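Local coordinates for F-actin-capping protein subunit alpha (Dictyostelium discoideum, PDB 4AKR) that caps the fast-growing barbed ends of actin filaments independently of calcium, blocking subunit exchange there without severing the filaments, at residues E108-D119 with V137-I148. Residues are numbered along the deposited sequence; the frame is centred on the assembly and turned at random.
Sequences EQDIEQYRAAFD and VYGTKVSEGIKI
E108 OE1 is gripped twice by K141: the ammonium NZ reaches its anti side at 2.6 Å, while the backbone N of the same lysine meets its syn side. The other carboxylate oxygen, OE2, takes the hydroxyl OG1 of T140 on its syn lone pair at 2.8 Å, and both glutamate oxygens are thereby held to strand 134-142. A long, flexible lysine suits this place, because bends at chi3 and chi4 (-68° and -67°) curl NZ back until it also sits between OD1 and OD2 of D110, completing a salt-bridge network. I111, at the N-cap position of helix 112-129, lays CD1 against the backbone of G139 and T140, 3.3 Å from T140 N. Here the start of the helix packs on a β-hairpin, strands 134-142 and 145-158 of the chain's antiparallel sheet; helix segment 112-119 runs nearly antiparallel to strand segment 137-142 (156°). Glycine suits position 139, where a beta carbon would be tight against R115 CG. R115 spans the interface: NH1 bonds V137 O (2.9 Å) and D119 OD2, while NE and NH2 hold E112 side-on. A methionine here would probably leave V137 O without this donor and the E112 and D119 carboxylates without their shared cation. On the apolar side, branched isoleucines fill between helix and sheet: I146 CD1 meets Y114 CD2 at 3.4 Å, and I148 CG1 stands 4.2 Å from the ring centroid of F118, a CH-pi contact over one face. The same phenylalanine reaches A221 and A224 of helix 217-248.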
loop_
_atom_site.group_PDB
_atom_site.type_symbol
_atom_site.label_atom_id
_atom_site.label_comp_id
_atom_site.label_asym_id
_atom_site.label_seq_id
_atom_site.Cartn_x
_atom_site.Cartn_y
_atom_site.Cartn_z
ATOM N N GLU A 108 -15.486 5.747 35.891
ATOM C CA GLU A 108 -14.917 5.995 37.210
ATOM C C GLU A 108 -15.184 7.435 37.626
ATOM O O GLU A 108 -14.516 8.358 37.161
ATOM C CB GLU A 108 -13.414 5.717 37.193
ATOM C CG GLU A 108 -13.082 4.243 37.075
ATOM C CD GLU A 108 -11.616 3.997 36.815
ATOM O OE1 GLU A 108 -10.778 4.537 37.572
ATOM O OE2 GLU A 108 -11.306 3.260 35.853
ATOM N N GLN A 109 -16.163 7.616 38.513
ATOM C CA GLN A 109 -16.544 8.945 38.983
ATOM C C GLN A 109 -15.472 9.707 39.758
ATOM O O GLN A 109 -15.413 10.929 39.680
ATOM C CB GLN A 109 -17.810 8.867 39.850
ATOM C CG GLN A 109 -19.061 8.379 39.132
ATOM C CD GLN A 109 -19.334 9.137 37.850
ATOM O OE1 GLN A 109 -19.285 10.359 37.819
ATOM N NE2 GLN A 109 -19.632 8.408 36.782
ATOM N N ASP A 110 -14.622 9.006 40.499
ATOM C CA ASP A 110 -13.613 9.702 41.293
ATOM C C ASP A 110 -12.585 10.518 40.516
ATOM O O ASP A 110 -11.951 11.405 41.079
ATOM C CB ASP A 110 -12.910 8.727 42.244
ATOM C CG ASP A 110 -12.289 7.544 41.529
ATOM O OD1 ASP A 110 -12.182 7.570 40.285
ATOM O OD2 ASP A 110 -11.905 6.583 42.226
ATOM N N ILE A 111 -12.435 10.239 39.226
ATOM C CA ILE A 111 -11.480 10.968 38.395
ATOM C C ILE A 111 -12.192 11.577 37.183
ATOM O O ILE A 111 -11.560 12.135 36.288
ATOM C CB ILE A 111 -10.364 10.031 37.896
ATOM C CG1 ILE A 111 -10.948 8.978 36.961
ATOM C CG2 ILE A 111 -9.727 9.320 39.071
ATOM C CD1 ILE A 111 -9.908 8.060 36.368
ATOM N N GLU A 112 -13.514 11.467 37.172
ATOM C CA GLU A 112 -14.336 11.969 36.074
ATOM C C GLU A 112 -14.120 13.442 35.761
ATOM O O GLU A 112 -14.302 13.858 34.619
ATOM C CB GLU A 112 -15.814 11.695 36.387
ATOM C CG GLU A 112 -16.841 12.295 35.422
ATOM C CD GLU A 112 -16.678 11.837 33.981
ATOM O OE1 GLU A 112 -16.010 10.808 33.741
ATOM O OE2 GLU A 112 -17.235 12.511 33.088
ATOM N N GLN A 113 -13.730 14.235 36.758
ATOM C CA GLN A 113 -13.510 15.658 36.516
ATOM C C GLN A 113 -12.301 15.865 35.620
ATOM O O GLN A 113 -12.221 16.848 34.887
ATOM C CB GLN A 113 -13.335 16.431 37.832
ATOM C CG GLN A 113 -14.604 16.473 38.683
ATOM C CD GLN A 113 -14.572 17.536 39.774
ATOM O OE1 GLN A 113 -15.508 17.649 40.566
ATOM N NE2 GLN A 113 -13.500 18.326 39.814
ATOM N N TYR A 114 -11.354 14.937 35.685
ATOM C CA TYR A 114 -10.170 15.021 34.840
ATOM C C TYR A 114 -10.544 14.558 33.444
ATOM O O TYR A 114 -10.203 15.199 32.460
ATOM C CB TYR A 114 -9.028 14.160 35.417
ATOM C CG TYR A 114 -8.302 14.858 36.545
ATOM C CD1 TYR A 114 -7.475 15.953 36.288
ATOM C CD2 TYR A 114 -8.507 14.486 37.874
ATOM C CE1 TYR A 114 -6.872 16.670 37.329
ATOM C CE2 TYR A 114 -7.910 15.193 38.923
ATOM C CZ TYR A 114 -7.097 16.286 38.642
ATOM O OH TYR A 114 -6.521 17.000 39.671
ATOM N N ARG A 115 -11.269 13.451 33.358
ATOM C CA ARG A 115 -11.669 12.946 32.062
ATOM C C ARG A 115 -12.512 14.016 31.357
ATOM O O ARG A 115 -12.293 14.308 30.182
ATOM C CB ARG A 115 -12.477 11.658 32.218
ATOM C CG ARG A 115 -12.600 10.844 30.931
ATOM C CD ARG A 115 -13.873 10.017 30.925
ATOM N NE ARG A 115 -15.037 10.894 30.944
ATOM C CZ ARG A 115 -15.463 11.599 29.900
ATOM N NH1 ARG A 115 -14.836 11.526 28.733
ATOM N NH2 ARG A 115 -16.484 12.418 30.044
ATOM N N ALA A 116 -13.458 14.612 32.087
ATOM C CA ALA A 116 -14.347 15.639 31.530
ATOM C C ALA A 116 -13.586 16.880 31.080
ATOM O O ALA A 116 -13.881 17.448 30.033
ATOM C CB ALA A 116 -15.427 16.025 32.555
ATOM N N ALA A 117 -12.615 17.311 31.874
ATOM C CA ALA A 117 -11.814 18.467 31.500
ATOM C C ALA A 117 -11.011 18.136 30.236
ATOM O O ALA A 117 -10.841 18.992 29.371
ATOM C CB ALA A 117 -10.887 18.855 32.632
ATOM N N PHE A 118 -10.518 16.905 30.118
ATOM C CA PHE A 118 -9.773 16.523 28.915
ATOM C C PHE A 118 -10.706 16.390 27.718
ATOM O O PHE A 118 -10.365 16.757 26.590
ATOM C CB PHE A 118 -9.038 15.191 29.109
ATOM C CG PHE A 118 -7.681 15.324 29.748
ATOM C CD1 PHE A 118 -7.551 15.792 31.055
ATOM C CD2 PHE A 118 -6.529 14.971 29.043
ATOM C CE1 PHE A 118 -6.289 15.906 31.651
ATOM C CE2 PHE A 118 -5.257 15.082 29.632
ATOM C CZ PHE A 118 -5.142 15.549 30.938
ATOM N N ASP A 119 -11.896 15.864 27.970
ATOM C CA ASP A 119 -12.864 15.673 26.901
ATOM C C ASP A 119 -13.222 16.998 26.214
ATOM O O ASP A 119 -13.341 17.037 24.993
ATOM C CB ASP A 119 -14.120 14.978 27.447
ATOM C CG ASP A 119 -14.852 14.193 26.383
ATOM O OD1 ASP A 119 -14.540 14.393 25.189
ATOM O OD2 ASP A 119 -15.733 13.377 26.730
ATOM N N VAL A 137 -12.615 10.038 24.696
ATOM C CA VAL A 137 -11.726 10.223 25.834
ATOM C C VAL A 137 -12.147 9.323 26.997
ATOM O O VAL A 137 -13.261 9.427 27.518
ATOM C CB VAL A 137 -11.722 11.694 26.299
ATOM C CG1 VAL A 137 -10.704 11.883 27.427
ATOM C CG2 VAL A 137 -11.390 12.606 25.125
ATOM N N TYR A 138 -11.239 8.438 27.388
ATOM C CA TYR A 138 -11.476 7.484 28.459
ATOM C C TYR A 138 -10.623 7.836 29.671
ATOM O O TYR A 138 -9.642 8.561 29.555
ATOM C CB TYR A 138 -11.107 6.085 27.979
ATOM C CG TYR A 138 -11.740 5.695 26.663
ATOM C CD1 TYR A 138 -13.084 5.325 26.594
ATOM C CD2 TYR A 138 -10.988 5.671 25.487
ATOM C CE1 TYR A 138 -13.664 4.929 25.378
ATOM C CE2 TYR A 138 -11.555 5.282 24.264
ATOM C CZ TYR A 138 -12.888 4.907 24.219
ATOM O OH TYR A 138 -13.435 4.468 23.037
ATOM N N GLY A 139 -11.002 7.321 30.835
ATOM C CA GLY A 139 -10.240 7.592 32.041
ATOM C C GLY A 139 -10.189 6.387 32.958
ATOM O O GLY A 139 -11.102 5.560 32.953
ATOM N N THR A 140 -9.123 6.282 33.745
ATOM C CA THR A 140 -8.974 5.168 34.673
ATOM C C THR A 140 -7.834 5.425 35.652
ATOM O O THR A 140 -6.887 6.152 35.341
ATOM C CB THR A 140 -8.691 3.858 33.930
ATOM O OG1 THR A 140 -8.705 2.769 34.857
ATOM C CG2 THR A 140 -7.330 3.913 33.262
ATOM N N LYS A 141 -7.941 4.834 36.838
ATOM C CA LYS A 141 -6.924 4.984 37.872
ATOM C C LYS A 141 -5.819 3.951 37.701
ATOM O O LYS A 141 -6.087 2.765 37.496
ATOM C CB LYS A 141 -7.544 4.820 39.266
ATOM C CG LYS A 141 -8.423 5.976 39.708
ATOM C CD LYS A 141 -9.085 5.694 41.050
ATOM C CE LYS A 141 -10.116 4.578 40.942
ATOM N NZ LYS A 141 -11.275 4.984 40.115
ATOM N N VAL A 142 -4.576 4.411 37.779
ATOM C CA VAL A 142 -3.420 3.527 37.660
ATOM C C VAL A 142 -2.448 3.858 38.785
ATOM O O VAL A 142 -2.509 4.945 39.354
ATOM C CB VAL A 142 -2.710 3.707 36.303
ATOM C CG1 VAL A 142 -3.652 3.334 35.186
ATOM C CG2 VAL A 142 -2.232 5.137 36.144
ATOM N N SER A 143 -1.556 2.917 39.095
ATOM C CA SER A 143 -0.568 3.076 40.165
ATOM C C SER A 143 -0.013 4.487 40.312
ATOM O O SER A 143 -0.020 5.055 41.407
ATOM C CB SER A 143 0.593 2.106 39.949
ATOM O OG SER A 143 0.131 0.768 39.897
ATOM N N GLU A 144 0.469 5.048 39.210
ATOM C CA GLU A 144 1.038 6.388 39.205
ATOM C C GLU A 144 0.004 7.516 39.249
ATOM O O GLU A 144 0.360 8.694 39.158
ATOM C CB GLU A 144 1.928 6.567 37.972
ATOM C CG GLU A 144 1.218 6.315 36.651
ATOM C CD GLU A 144 1.033 4.837 36.327
ATOM O OE1 GLU A 144 0.443 4.095 37.145
ATOM O OE2 GLU A 144 1.477 4.418 35.237
ATOM N N GLY A 145 -1.272 7.169 39.393
ATOM C CA GLY A 145 -2.302 8.196 39.442
ATOM C C GLY A 145 -3.431 7.996 38.448
ATOM O O GLY A 145 -4.176 7.018 38.532
ATOM N N ILE A 146 -3.557 8.920 37.499
ATOM C CA ILE A 146 -4.615 8.839 36.491
ATOM C C ILE A 146 -4.137 8.718 35.047
ATOM O O ILE A 146 -3.223 9.427 34.617
ATOM C CB ILE A 146 -5.538 10.077 36.545
ATOM C CG1 ILE A 146 -6.268 10.122 37.886
ATOM C CG2 ILE A 146 -6.532 10.040 35.382
ATOM C CD1 ILE A 146 -6.972 11.433 38.150
ATOM N N LYS A 147 -4.774 7.826 34.299
ATOM C CA LYS A 147 -4.446 7.663 32.895
ATOM C C LYS A 147 -5.639 8.103 32.042
ATOM O O LYS A 147 -6.731 7.548 32.147
ATOM C CB LYS A 147 -4.095 6.210 32.565
ATOM C CG LYS A 147 -3.859 6.001 31.068
ATOM C CD LYS A 147 -3.446 4.574 30.703
ATOM C CE LYS A 147 -4.583 3.588 30.887
ATOM N NZ LYS A 147 -4.239 2.246 30.339
ATOM N N ILE A 148 -5.431 9.120 31.211
ATOM C CA ILE A 148 -6.487 9.601 30.326
ATOM C C ILE A 148 -6.087 9.245 28.910
ATOM O O ILE A 148 -5.041 9.677 28.442
ATOM C CB ILE A 148 -6.663 11.133 30.420
ATOM C CG1 ILE A 148 -7.039 11.522 31.853
ATOM C CG2 ILE A 148 -7.730 11.603 29.430
ATOM C CD1 ILE A 148 -8.272 10.812 32.375
HETATM O O HOH W 1 -15.237 11.053 24.944
#